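PDB 3LEW: SusD-like carbohydrate binding protein from Bacteroides vulgatus, which probably binds carbohydrate at the outer membrane as a member of the SusD family, taking part in nutrient capture. Local coordinates for residues A[83-86]-A[87-91]; A[186-189]-A[190-194]; A[342-345]-A[346-350]; A[388-391]-A[392-396]; A[470-473]-A[474-478]. All coordinates share one frame; numbering follows the deposited sequence.

Interaction 1 (A[83-86]-A[87-91])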
loop_
_atom_site.group_PDB
_atom_site.type_symbol
_atom_site.label_atom_id
_atom_site.label_comp_id
_atom_site.label_asym_id
_atom_site.label_seq_id
_atom_site.Cartn_x
_atom_site.Cartn_y
_atom_site.Cartn_z
ATOM N N ASN A 83 7.586 9.167 8.282
ATOM C CA ASN A 83 8.629 8.232 8.681
ATOM C C ASN A 83 8.547 7.879 10.142
ATOM O O ASN A 83 8.669 6.708 10.510
ATOM C CB ASN A 83 9.981 8.790 8.282
ATOM C CG ASN A 83 11.077 7.758 8.325
ATOM O OD1 ASN A 83 11.165 6.855 7.462
ATOM N ND2 ASN A 83 11.898 7.845 9.357
ATOM N N THR A 84 8.351 8.864 10.999
ATOM C CA THR A 84 8.166 8.627 12.409
ATOM C C THR A 84 6.958 7.759 12.720
ATOM O O THR A 84 7.063 6.793 13.483
ATOM C CB THR A 84 8.097 9.996 13.176
ATOM O OG1 THR A 84 9.375 10.634 13.052
ATOM C CG2 THR A 84 7.746 9.850 14.658
ATOM N N LEU A 85 5.807 8.078 12.127
ATOM C CA LEU A 85 4.621 7.314 12.409
ATOM C C LEU A 85 4.760 5.855 11.980
ATOM O O LEU A 85 4.266 4.950 12.670
ATOM C CB LEU A 85 3.430 7.916 11.663
ATOM C CG LEU A 85 2.089 7.247 11.962
ATOM C CD1 LEU A 85 1.708 7.306 13.487
ATOM C CD2 LEU A 85 0.975 7.872 11.095
ATOM N N SER A 86 5.474 5.622 10.886
ATOM C CA SER A 86 5.682 4.265 10.394
ATOM C C SER A 86 6.307 3.384 11.471
ATOM O O SER A 86 5.826 2.272 11.800
ATOM C CB SER A 86 6.544 4.294 9.135
ATOM O OG SER A 86 6.820 2.991 8.660
ATOM N N TRP A 87 7.389 3.906 12.028
ATOM C CA TRP A 87 8.141 3.172 13.059
ATOM C C TRP A 87 7.285 2.909 14.306
ATOM O O TRP A 87 7.267 1.800 14.866
ATOM C CB TRP A 87 9.379 3.973 13.453
ATOM C CG TRP A 87 10.435 3.141 14.176
ATOM C CD1 TRP A 87 10.721 3.184 15.485
ATOM C CD2 TRP A 87 11.324 2.178 13.599
ATOM N NE1 TRP A 87 11.747 2.299 15.802
ATOM C CE2 TRP A 87 12.129 1.659 14.654
ATOM C CE3 TRP A 87 11.508 1.679 12.311
ATOM C CZ2 TRP A 87 13.127 0.699 14.432
ATOM C CZ3 TRP A 87 12.508 0.727 12.083
ATOM C CH2 TRP A 87 13.279 0.216 13.163
ATOM N N LEU A 88 6.598 3.951 14.772
ATOM C CA LEU A 88 5.788 3.850 15.976
ATOM C C LEU A 88 4.631 2.869 15.803
ATOM O O LEU A 88 4.384 2.044 16.678
ATOM C CB LEU A 88 5.289 5.243 16.375
ATOM C CG LEU A 88 4.149 5.434 17.384
ATOM C CD1 LEU A 88 3.931 6.917 17.588
ATOM C CD2 LEU A 88 2.866 4.845 16.896
ATOM N N LEU A 89 3.914 2.975 14.691
ATOM C CA LEU A 89 2.766 2.107 14.467
ATOM C C LEU A 89 3.237 0.662 14.339
ATOM O O LEU A 89 2.635 -0.225 14.973
ATOM C CB LEU A 89 1.944 2.482 13.241
ATOM C CG LEU A 89 1.220 3.830 13.256
ATOM C CD1 LEU A 89 0.484 4.036 11.917
ATOM C CD2 LEU A 89 0.294 4.001 14.521
ATOM N N ALA A 90 4.285 0.419 13.544
ATOM C CA ALA A 90 4.770 -0.939 13.340
ATOM C C ALA A 90 5.108 -1.597 14.691
ATOM O O ALA A 90 4.643 -2.694 15.003
ATOM C CB ALA A 90 6.005 -0.969 12.393
ATOM N N TYR A 91 5.895 -0.924 15.527
ATOM C CA TYR A 91 6.388 -1.551 16.737
ATOM C C TYR A 91 5.388 -1.571 17.877
ATOM O O TYR A 91 5.347 -2.548 18.631
ATOM C CB TYR A 91 7.776 -0.998 17.166
ATOM C CG TYR A 91 8.864 -1.569 16.277
ATOM C CD1 TYR A 91 9.316 -2.871 16.446
ATOM C CD2 TYR A 91 9.390 -0.834 15.212
ATOM C CE1 TYR A 91 10.260 -3.423 15.626
ATOM C CE2 TYR A 91 10.374 -1.380 14.394
ATOM C CZ TYR A 91 10.793 -2.670 14.573
ATOM O OH TYR A 91 11.767 -3.227 13.745
#
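Tyr91 presents a ring edge to one face of the Trp87 indole. Its CE2 lies 3.3 Å above the indole plane, offset toward the rim, and in turn Trp87 CE3 sits in the plane of the phenol ring at its edge. Across the junction Trp87 CB rests on the backbone, 3.6 Å from Thr84 O. The main apolar pair is Leu85 with Leu89, one turn further on. Leu85 CD1 comes within 3.5 Å of Leu89 CG, and Leu89 CD1 within 3.6 Å of Leu85 CG, the two branched ends slanting over each other. Leu85 can reach forward because its CG stands anti to the backbone N (chi1 -176°). Replacing Leu85 by an alanine would probably open a gap beside Leu89 and give the isobutyl group there more freedom to turn. The same pair is joined through the backbone, Leu89 N donating to Leu85 O at 2.8 Å. Ser86 OG is satisfied by His131 and Tyr136. In this part of helix 81-103, Leu89 packs on Tyr32 and Leu33 of helix 19-35, while Trp87 and Tyr91 both lie against Leu132 of helix 111-135 and Ala149 of strand 147-149.

Interaction 2 (A[186-189]-A[190-194])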
loop_
_atom_site.group_PDB
_atom_site.type_symbol
_atom_site.label_atom_id
_atom_site.label_comp_id
_atom_site.label_asym_id
_atom_site.label_seq_id
_atom_site.Cartn_x
_atom_site.Cartn_y
_atom_site.Cartn_z
ATOM N N GLU A 186 -2.016 -22.234 9.226
ATOM C CA GLU A 186 -2.324 -23.521 9.842
ATOM C C GLU A 186 -3.329 -23.396 10.994
ATOM O O GLU A 186 -4.098 -24.321 11.277
ATOM C CB GLU A 186 -1.025 -24.159 10.332
ATOM C CG GLU A 186 -1.166 -25.546 10.974
ATOM C CD GLU A 186 -1.544 -26.660 9.996
ATOM O OE1 GLU A 186 -1.646 -26.419 8.768
ATOM O OE2 GLU A 186 -1.742 -27.802 10.479
ATOM N N LEU A 187 -3.284 -22.270 11.690
ATOM C CA LEU A 187 -4.094 -22.041 12.888
ATOM C C LEU A 187 -5.515 -21.565 12.599
ATOM O O LEU A 187 -6.426 -21.908 13.332
ATOM C CB LEU A 187 -3.415 -21.024 13.814
ATOM C CG LEU A 187 -2.210 -21.546 14.603
ATOM C CD1 LEU A 187 -1.324 -20.391 15.144
ATOM C CD2 LEU A 187 -2.690 -22.490 15.745
ATOM N N ILE A 188 -5.710 -20.763 11.556
ATOM C CA ILE A 188 -7.054 -20.276 11.252
ATOM C C ILE A 188 -7.757 -21.253 10.304
ATOM O O ILE A 188 -7.375 -21.394 9.176
ATOM C CB ILE A 188 -7.029 -18.850 10.690
ATOM C CG1 ILE A 188 -6.246 -17.897 11.605
ATOM C CG2 ILE A 188 -8.481 -18.320 10.445
ATOM C CD1 ILE A 188 -6.007 -16.449 11.017
ATOM N N PRO A 189 -8.804 -21.938 10.776
ATOM C CA PRO A 189 -9.425 -22.936 9.894
ATOM C C PRO A 189 -10.114 -22.308 8.680
ATOM O O PRO A 189 -10.570 -21.168 8.756
ATOM C CB PRO A 189 -10.439 -23.636 10.791
ATOM C CG PRO A 189 -10.394 -22.982 12.111
ATOM C CD PRO A 189 -9.354 -21.939 12.139
ATOM N N GLU A 190 -10.197 -23.042 7.571
ATOM C CA GLU A 190 -10.950 -22.564 6.403
ATOM C C GLU A 190 -12.410 -22.364 6.739
ATOM O O GLU A 190 -13.090 -21.579 6.082
ATOM C CB GLU A 190 -10.852 -23.549 5.237
ATOM C CG GLU A 190 -9.462 -23.671 4.683
ATOM C CD GLU A 190 -9.392 -24.696 3.543
ATOM O OE1 GLU A 190 -9.620 -24.293 2.383
ATOM O OE2 GLU A 190 -9.137 -25.886 3.821
ATOM N N THR A 191 -12.893 -23.061 7.753
ATOM C CA THR A 191 -14.289 -22.918 8.158
ATOM C C THR A 191 -14.560 -21.722 9.100
ATOM O O THR A 191 -15.727 -21.463 9.443
ATOM C CB THR A 191 -14.772 -24.171 8.843
ATOM O OG1 THR A 191 -13.958 -24.407 9.995
ATOM C CG2 THR A 191 -14.709 -25.365 7.888
ATOM N N TYR A 192 -13.530 -20.992 9.532
ATOM C CA TYR A 192 -13.788 -19.814 10.382
ATOM C C TYR A 192 -14.429 -18.704 9.552
ATOM O O TYR A 192 -13.901 -18.350 8.493
ATOM C CB TYR A 192 -12.521 -19.301 11.068
ATOM C CG TYR A 192 -12.593 -17.861 11.581
ATOM C CD1 TYR A 192 -13.338 -17.512 12.719
ATOM C CD2 TYR A 192 -11.870 -16.869 10.968
ATOM C CE1 TYR A 192 -13.385 -16.139 13.160
ATOM C CE2 TYR A 192 -11.882 -15.522 11.418
ATOM C CZ TYR A 192 -12.650 -15.178 12.499
ATOM O OH TYR A 192 -12.624 -13.829 12.860
ATOM N N VAL A 193 -15.567 -18.174 10.041
ATOM C CA VAL A 193 -16.336 -17.131 9.389
ATOM C C VAL A 193 -16.097 -15.817 10.112
ATOM O O VAL A 193 -16.557 -15.621 11.242
ATOM C CB VAL A 193 -17.856 -17.472 9.365
ATOM C CG1 VAL A 193 -18.641 -16.359 8.635
ATOM C CG2 VAL A 193 -18.093 -18.807 8.699
ATOM N N ARG A 194 -15.352 -14.902 9.480
ATOM C CA ARG A 194 -15.153 -13.560 10.017
ATOM C C ARG A 194 -16.419 -12.750 9.712
ATOM O O ARG A 194 -17.134 -13.042 8.741
ATOM C CB ARG A 194 -13.945 -12.858 9.377
ATOM C CG ARG A 194 -14.019 -12.702 7.895
ATOM C CD ARG A 194 -12.820 -11.894 7.394
ATOM N NE ARG A 194 -12.769 -11.892 5.944
ATOM C CZ ARG A 194 -12.240 -10.930 5.188
ATOM N NH1 ARG A 194 -11.698 -9.848 5.731
ATOM N NH2 ARG A 194 -12.295 -11.048 3.870
HETATM O O HOH W 1 -11.303 -18.729 7.579
#
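Ile188 and Tyr192 touch through a methyl and a ring atom: Ile188 CG2 approaches Tyr192 CD2 to 3.7 Å and meets the ring obliquely. Beside them the Pro189 ring adds a looser contact, CD 4.3 Å from Tyr192 CB, while its CB lies 3.7 Å from Thr191 OG1. With CG of Tyr192 anti to its own nitrogen (chi1 161°), ring atom CD2 is set by Ile188, while the hydroxyl end leads away toward Gln120 of helix 111-135, to which it is hydrogen-bonded. The backbone beneath is a type I beta turn from Pro189 to Tyr192, which reverses the chain just after helix 170-187 ends and Ile188 leaves helical geometry. Tyr192 N closes it by donating to Pro189 O at 3.1 Å; this bond is nearly straight at nitrogen (164°), but the donor stands above the carbonyl plane, 65° out of it. A water adds a second donor to the same oxygen, 2.8 Å from Pro189 O, and gives its other hydrogen to Tyr192 O, also at 2.8 Å, bridging the two carbonyls. Further out, Ile188 packs on Val205 of helix 202-215. Glu190, at the exposed corner of the turn, forms a salt bridge with Lys232, and Arg194 forms another with Asp201.

Interaction 3 (A[342-345]-A[346-350])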
loop_
_atom_site.group_PDB
_atom_site.type_symbol
_atom_site.label_atom_id
_atom_site.label_comp_id
_atom_site.label_asym_id
_atom_site.label_seq_id
_atom_site.Cartn_x
_atom_site.Cartn_y
_atom_site.Cartn_z
ATOM N N VAL A 342 -9.227 0.763 1.556
ATOM C CA VAL A 342 -8.913 -0.553 0.952
ATOM C C VAL A 342 -7.459 -0.973 1.282
ATOM O O VAL A 342 -6.550 -0.162 1.198
ATOM C CB VAL A 342 -9.173 -0.556 -0.571
ATOM C CG1 VAL A 342 -8.248 0.401 -1.312
ATOM C CG2 VAL A 342 -8.987 -1.989 -1.158
ATOM N N LEU A 343 -7.249 -2.251 1.651
ATOM C CA LEU A 343 -5.934 -2.747 1.939
ATOM C C LEU A 343 -5.536 -3.890 0.966
ATOM O O LEU A 343 -4.367 -4.044 0.652
ATOM C CB LEU A 343 -5.875 -3.257 3.394
ATOM C CG LEU A 343 -6.054 -2.164 4.483
ATOM C CD1 LEU A 343 -6.224 -2.834 5.876
ATOM C CD2 LEU A 343 -4.879 -1.190 4.427
HETATM N N MSE A 344 -6.503 -4.643 0.471
HETATM C CA MSE A 344 -6.199 -5.780 -0.420
HETATM C C MSE A 344 -7.431 -6.142 -1.223
HETATM O O MSE A 344 -8.502 -6.324 -0.636
HETATM C CB MSE A 344 -5.718 -7.001 0.358
HETATM C CG MSE A 344 -5.240 -8.065 -0.531
HETATM SE SE MSE A 344 -4.228 -9.417 0.535
HETATM C CE MSE A 344 -5.462 -9.868 1.743
ATOM N N ARG A 345 -7.281 -6.255 -2.552
ATOM C CA ARG A 345 -8.351 -6.680 -3.439
ATOM C C ARG A 345 -7.962 -7.925 -4.233
ATOM O O ARG A 345 -6.770 -8.230 -4.442
ATOM C CB ARG A 345 -8.665 -5.569 -4.446
ATOM C CG ARG A 345 -9.037 -4.301 -3.815
ATOM C CD ARG A 345 -9.604 -3.350 -4.874
ATOM N NE ARG A 345 -8.600 -2.727 -5.738
ATOM C CZ ARG A 345 -8.505 -2.862 -7.058
ATOM N NH1 ARG A 345 -9.306 -3.663 -7.761
ATOM N NH2 ARG A 345 -7.606 -2.122 -7.711
ATOM N N VAL A 346 -8.976 -8.611 -4.730
ATOM C CA VAL A 346 -8.740 -9.801 -5.557
ATOM C C VAL A 346 -7.890 -9.470 -6.812
ATOM O O VAL A 346 -7.055 -10.282 -7.216
ATOM C CB VAL A 346 -10.050 -10.510 -5.964
ATOM C CG1 VAL A 346 -9.706 -11.873 -6.752
ATOM C CG2 VAL A 346 -10.936 -10.826 -4.709
ATOM N N ALA A 347 -8.073 -8.310 -7.428
ATOM C CA ALA A 347 -7.267 -7.973 -8.579
ATOM C C ALA A 347 -5.764 -8.063 -8.300
ATOM O O ALA A 347 -5.004 -8.438 -9.195
ATOM C CB ALA A 347 -7.611 -6.541 -9.120
ATOM N N GLU A 348 -5.315 -7.633 -7.124
ATOM C CA GLU A 348 -3.914 -7.769 -6.758
ATOM C C GLU A 348 -3.469 -9.227 -6.752
ATOM O O GLU A 348 -2.318 -9.525 -7.094
ATOM C CB GLU A 348 -3.661 -7.126 -5.383
ATOM C CG GLU A 348 -2.188 -7.200 -4.946
ATOM C CD GLU A 348 -1.949 -6.918 -3.471
ATOM O OE1 GLU A 348 -2.858 -6.490 -2.749
ATOM O OE2 GLU A 348 -0.800 -7.175 -3.020
ATOM N N ILE A 349 -4.359 -10.131 -6.315
ATOM C CA ILE A 349 -4.034 -11.568 -6.261
ATOM C C ILE A 349 -3.875 -12.121 -7.663
ATOM O O ILE A 349 -2.955 -12.892 -7.904
ATOM C CB ILE A 349 -5.071 -12.376 -5.447
ATOM C CG1 ILE A 349 -5.326 -11.728 -4.067
ATOM C CG2 ILE A 349 -4.636 -13.833 -5.316
ATOM C CD1 ILE A 349 -4.010 -11.497 -3.221
ATOM N N TYR A 350 -4.714 -11.691 -8.609
ATOM C CA TYR A 350 -4.510 -12.086 -10.015
ATOM C C TYR A 350 -3.130 -11.623 -10.502
ATOM O O TYR A 350 -2.408 -12.351 -11.166
ATOM C CB TYR A 350 -5.544 -11.449 -10.940
ATOM C CG TYR A 350 -6.863 -12.165 -11.090
ATOM C CD1 TYR A 350 -7.885 -12.000 -10.162
ATOM C CD2 TYR A 350 -7.101 -12.962 -12.182
ATOM C CE1 TYR A 350 -9.112 -12.615 -10.310
ATOM C CE2 TYR A 350 -8.341 -13.606 -12.339
ATOM C CZ TYR A 350 -9.356 -13.398 -11.410
ATOM O OH TYR A 350 -10.594 -14.032 -11.610
HETATM O O HOH W 2 -4.983 -4.898 -3.513
#
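Arg345, Glu348 and Met344 carry the junction where strand 341-345 runs into helix 346-359. The Arg345 chain bends at chi3 (-77°), and its NH1 lies 3.6 Å from Ala347 CB, meeting the methyl obliquely. Its carbonyl oxygen serves the first helical turn: Glu348 N donates weakly to Arg345 O at 3.1 Å, and Glu348 CB packs 3.4 Å from that oxygen. The Glu348 side chain extends back over the strand, crossing Met344 at about a right angle with OE1 3.6 Å from Met344 CG. A water joins the elements again, accepting from Arg345 N at 2.8 Å and donating to Glu348 OE1 at 2.8 Å. Met344, present as selenomethionine, forms with Leu343 a classic beta bulge opposite Trp256, and its SE packs 4.3 Å from Ile349 CD1. Arg345 forms salt bridges with Glu405, Glu253 and Glu401, and Glu348 OE1 with Arg211. With both charges buried yet matched by opposite ones, each side chain is likely to stay ionised, and the strand-helix junction is joined by polar as well as apolar contacts.

Interaction 4 (A[388-391]-A[392-396])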
loop_
_atom_site.group_PDB
_atom_site.type_symbol
_atom_site.label_atom_id
_atom_site.label_comp_id
_atom_site.label_asym_id
_atom_site.label_seq_id
_atom_site.Cartn_x
_atom_site.Cartn_y
_atom_site.Cartn_z
ATOM N N GLN A 388 11.235 -11.268 -19.489
ATOM C CA GLN A 388 11.449 -9.883 -19.049
ATOM C C GLN A 388 10.333 -8.930 -19.527
ATOM O O GLN A 388 9.879 -8.095 -18.747
ATOM C CB GLN A 388 12.816 -9.335 -19.479
ATOM C CG GLN A 388 13.172 -7.958 -18.864
ATOM C CD GLN A 388 13.168 -7.917 -17.309
ATOM O OE1 GLN A 388 13.470 -8.920 -16.620
ATOM N NE2 GLN A 388 12.805 -6.738 -16.750
ATOM N N ASP A 389 9.915 -9.045 -20.790
ATOM C CA ASP A 389 8.846 -8.185 -21.326
ATOM C C ASP A 389 7.485 -8.512 -20.691
ATOM O O ASP A 389 6.671 -7.614 -20.502
ATOM C CB ASP A 389 8.725 -8.288 -22.852
ATOM C CG ASP A 389 9.854 -7.556 -23.593
ATOM O OD1 ASP A 389 10.571 -6.735 -22.964
ATOM O OD2 ASP A 389 10.001 -7.825 -24.804
ATOM N N LEU A 390 7.253 -9.780 -20.369
ATOM C CA LEU A 390 6.024 -10.186 -19.652
ATOM C C LEU A 390 6.021 -9.589 -18.272
ATOM O O LEU A 390 5.024 -8.992 -17.861
ATOM C CB LEU A 390 5.898 -11.706 -19.554
ATOM C CG LEU A 390 4.622 -12.179 -18.836
ATOM C CD1 LEU A 390 3.327 -11.630 -19.490
ATOM C CD2 LEU A 390 4.661 -13.730 -18.778
ATOM N N LEU A 391 7.139 -9.693 -17.548
ATOM C CA LEU A 391 7.245 -9.004 -16.263
ATOM C C LEU A 391 6.973 -7.512 -16.370
ATOM O O LEU A 391 6.217 -6.954 -15.566
ATOM C CB LEU A 391 8.602 -9.264 -15.609
ATOM C CG LEU A 391 8.822 -10.653 -15.085
ATOM C CD1 LEU A 391 10.319 -10.849 -14.727
ATOM C CD2 LEU A 391 7.904 -10.907 -13.882
ATOM N N GLU A 392 7.548 -6.832 -17.365
ATOM C CA GLU A 392 7.302 -5.393 -17.470
ATOM C C GLU A 392 5.830 -5.083 -17.773
ATOM O O GLU A 392 5.310 -4.082 -17.299
ATOM C CB GLU A 392 8.248 -4.735 -18.469
ATOM C CG GLU A 392 9.661 -4.716 -17.931
ATOM C CD GLU A 392 10.693 -4.231 -18.920
ATOM O OE1 GLU A 392 10.335 -3.454 -19.845
ATOM O OE2 GLU A 392 11.872 -4.633 -18.748
ATOM N N THR A 393 5.182 -5.943 -18.523
ATOM C CA THR A 393 3.755 -5.790 -18.861
ATOM C C THR A 393 2.880 -5.982 -17.613
ATOM O O THR A 393 1.900 -5.254 -17.394
ATOM C CB THR A 393 3.356 -6.757 -20.012
ATOM O OG1 THR A 393 4.208 -6.496 -21.142
ATOM C CG2 THR A 393 1.918 -6.543 -20.427
ATOM N N ILE A 394 3.275 -6.933 -16.781
ATOM C CA ILE A 394 2.620 -7.158 -15.483
ATOM C C ILE A 394 2.817 -5.957 -14.542
ATOM O O ILE A 394 1.870 -5.459 -13.938
ATOM C CB ILE A 394 3.056 -8.494 -14.846
ATOM C CG1 ILE A 394 2.618 -9.641 -15.734
ATOM C CG2 ILE A 394 2.458 -8.627 -13.395
ATOM C CD1 ILE A 394 3.155 -10.988 -15.315
ATOM N N TRP A 395 4.039 -5.472 -14.447
ATOM C CA TRP A 395 4.342 -4.289 -13.629
ATOM C C TRP A 395 3.536 -3.055 -14.096
ATOM O O TRP A 395 3.111 -2.236 -13.255
ATOM C CB TRP A 395 5.828 -3.988 -13.657
ATOM C CG TRP A 395 6.691 -5.077 -13.037
ATOM C CD1 TRP A 395 6.311 -6.016 -12.110
ATOM C CD2 TRP A 395 8.078 -5.275 -13.261
ATOM N NE1 TRP A 395 7.393 -6.800 -11.773
ATOM C CE2 TRP A 395 8.478 -6.383 -12.485
ATOM C CE3 TRP A 395 9.020 -4.663 -14.100
ATOM C CZ2 TRP A 395 9.803 -6.855 -12.475
ATOM C CZ3 TRP A 395 10.334 -5.153 -14.103
ATOM C CH2 TRP A 395 10.705 -6.226 -13.286
ATOM N N LEU A 396 3.358 -2.898 -15.408
ATOM C CA LEU A 396 2.567 -1.790 -15.936
ATOM C C LEU A 396 1.111 -1.948 -15.536
ATOM O O LEU A 396 0.473 -0.984 -15.111
ATOM C CB LEU A 396 2.686 -1.643 -17.453
ATOM C CG LEU A 396 3.935 -0.878 -17.899
ATOM C CD1 LEU A 396 4.267 -1.214 -19.344
ATOM C CD2 LEU A 396 3.738 0.610 -17.713
#
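Gln388 and Glu392 form one of several i to i+4 pairs that line successive sides of helix 387-401. The Gln388 chain bends at chi2 (57°), bringing NE2 to Glu392 OE2 at 3.0 Å in the conformer of Glu392 described here, one of two. The bond is straight (168°), the acceptor lies in the amide plane, and OE2 uses its anti lone pair, with amide and carboxylate planes 66° apart. Apolar packing joins Leu390 CG to Ile394 CD1 at 4.0 Å. Trp395 CG stands beside its backbone N, anti to the carbonyl carbon, which folds the indole back along the helix, where Leu391 CB sits over its six-membered ring in a CH-pi contact, 4.3 Å from the centroid. Leu391 O lies over the same indole, 3.2 Å from Trp395 CG. Trp395 NE1 bonds to Glu355 of helix 346-359. A serine in place of Trp395 would probably uncover Leu391 CB and leave Glu355 without that donor. On another side, Thr393 N and OG1 reach Asp389 O from opposite faces of its carbonyl plane, with OG1 at 2.8 Å.

Interaction 5 (A[470-473]-A[474-478])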
loop_
_atom_site.group_PDB
_atom_site.type_symbol
_atom_site.label_atom_id
_atom_site.label_comp_id
_atom_site.label_asym_id
_atom_site.label_seq_id
_atom_site.Cartn_x
_atom_site.Cartn_y
_atom_site.Cartn_z
ATOM N N TYR A 470 12.453 4.070 3.570
ATOM C CA TYR A 470 12.100 4.518 4.926
ATOM C C TYR A 470 13.328 4.268 5.820
ATOM O O TYR A 470 14.193 3.424 5.493
ATOM C CB TYR A 470 10.905 3.773 5.481
ATOM C CG TYR A 470 9.543 4.163 4.888
ATOM C CD1 TYR A 470 9.252 3.995 3.541
ATOM C CD2 TYR A 470 8.519 4.578 5.726
ATOM C CE1 TYR A 470 7.941 4.290 3.008
ATOM C CE2 TYR A 470 7.253 4.884 5.225
ATOM C CZ TYR A 470 6.979 4.750 3.869
ATOM O OH TYR A 470 5.682 5.034 3.436
ATOM N N ARG A 471 13.461 5.077 6.855
ATOM C CA ARG A 471 14.629 5.089 7.736
ATOM C C ARG A 471 14.317 4.816 9.197
ATOM O O ARG A 471 13.369 5.307 9.776
ATOM C CB ARG A 471 15.296 6.462 7.631
ATOM C CG ARG A 471 15.718 6.793 6.201
ATOM C CD ARG A 471 16.460 8.109 6.114
ATOM N NE ARG A 471 17.747 8.061 6.806
ATOM C CZ ARG A 471 18.654 9.030 6.797
ATOM N NH1 ARG A 471 18.429 10.168 6.134
ATOM N NH2 ARG A 471 19.813 8.862 7.463
ATOM N N ILE A 472 15.177 4.029 9.822
ATOM C CA ILE A 472 15.159 3.893 11.270
ATOM C C ILE A 472 15.234 5.308 11.862
ATOM O O ILE A 472 15.989 6.191 11.369
ATOM C CB ILE A 472 16.321 2.998 11.738
ATOM C CG1 ILE A 472 16.172 1.587 11.141
ATOM C CG2 ILE A 472 16.393 2.996 13.245
ATOM C CD1 ILE A 472 17.403 0.683 11.179
ATOM N N THR A 473 14.416 5.552 12.885
ATOM C CA THR A 473 14.307 6.895 13.501
ATOM C C THR A 473 15.544 7.326 14.252
ATOM O O THR A 473 16.327 6.478 14.747
ATOM C CB THR A 473 13.131 6.962 14.479
ATOM O OG1 THR A 473 13.323 6.016 15.541
ATOM C CG2 THR A 473 11.770 6.715 13.736
ATOM N N ASP A 474 15.702 8.637 14.386
ATOM C CA ASP A 474 16.750 9.194 15.230
ATOM C C ASP A 474 16.650 8.672 16.675
ATOM O O ASP A 474 17.693 8.374 17.310
ATOM C CB ASP A 474 16.700 10.720 15.244
ATOM C CG ASP A 474 17.248 11.346 13.947
ATOM O OD1 ASP A 474 17.953 10.684 13.140
ATOM O OD2 ASP A 474 16.966 12.528 13.753
ATOM N N SER A 475 15.431 8.605 17.212
ATOM C CA SER A 475 15.231 8.148 18.588
ATOM C C SER A 475 15.736 6.727 18.754
ATOM O O SER A 475 16.410 6.418 19.735
ATOM C CB SER A 475 13.760 8.267 19.032
ATOM O OG SER A 475 13.637 7.913 20.407
ATOM N N GLU A 476 15.431 5.860 17.783
ATOM C CA GLU A 476 15.900 4.481 17.857
ATOM C C GLU A 476 17.427 4.410 17.799
ATOM O O GLU A 476 18.040 3.642 18.503
ATOM C CB GLU A 476 15.305 3.645 16.713
ATOM C CG GLU A 476 15.743 2.187 16.706
ATOM C CD GLU A 476 14.979 1.307 17.688
ATOM O OE1 GLU A 476 13.853 1.704 18.104
ATOM O OE2 GLU A 476 15.508 0.197 17.965
ATOM N N GLU A 477 18.042 5.230 16.948
ATOM C CA GLU A 477 19.535 5.255 16.890
ATOM C C GLU A 477 20.194 5.665 18.191
ATOM O O GLU A 477 21.314 5.224 18.517
ATOM C CB GLU A 477 20.006 6.128 15.730
ATOM C CG GLU A 477 19.713 5.444 14.396
ATOM C CD GLU A 477 20.372 6.116 13.203
ATOM O OE1 GLU A 477 20.689 7.317 13.279
ATOM O OE2 GLU A 477 20.529 5.459 12.166
ATOM N N LEU A 478 19.513 6.500 18.965
ATOM C CA LEU A 478 20.023 6.879 20.278
ATOM C C LEU A 478 19.776 5.819 21.313
ATOM O O LEU A 478 20.670 5.455 22.049
ATOM C CB LEU A 478 19.388 8.193 20.752
ATOM C CG LEU A 478 19.854 9.465 20.083
ATOM C CD1 LEU A 478 19.097 10.640 20.706
ATOM C CD2 LEU A 478 21.410 9.654 20.247
#
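Helix 474-479 begins with an N-cap supplied by Thr473, the last residue of the preceding loop. Thr473 OG1 accepts from Glu476 N at 3.1 Å with an N-H...O angle of 156°. The hydroxyl is set for this by a chi1 of 61°, which puts OG1 between the backbone N and the carbonyl carbon, turned toward the first helical turn, while CG2 points elsewhere and packs on Trp87. The backbone of the same residue adds the first regular helical bond, Glu477 N to Thr473 O at 3.1 Å. Thr473 thus meets two consecutive N-H groups of the first turn, one with its side chain and one with its carbonyl. Packing backs up the cap: OG1 of Thr473 lies 3.3 Å from Glu476 CB, and Ile472 CG2 lies 3.6 Å from Glu476 CG, the aliphatic part of a chain that bends at chi2 (80°). That bend carries the carboxylate away from the cap, to Trp87 NE1 and Asn480. Asp474 forms a salt bridge with Lys79; Glu477 OE2 forms one with Lys489 and a hydrogen bond with Tyr484. Acidic side chains at this end would probably also interact favourably with the helix dipole. Because the Glu476 carboxylate is engaged elsewhere rather than with the Thr473 nitrogen, the arrangement is a threonine N-cap and not a reciprocal capping box.

Interactions 1 and 3 are buried, interaction 4 is partly buried, and interactions 2 and 5 lie at the surface. Chemistry follows position: interaction 3 relies on matched charges and a bridging water, interaction 1 on leucines and aromatic rings, and interaction 4 mixes an exposed amide-carboxylate bond with indole packing. At the surface, helix ends are shaped instead, by a turn after a helix in interaction 2 and by a cap before one in interaction 5. Interactions 1 and 5, with centres about 10 Å apart, touch directly: Asn83 ND2 is 3.0 Å from Arg471 O, a probable hydrogen bond. Helix 346-359, begun in interaction 3, also packs against the helix of interaction 4.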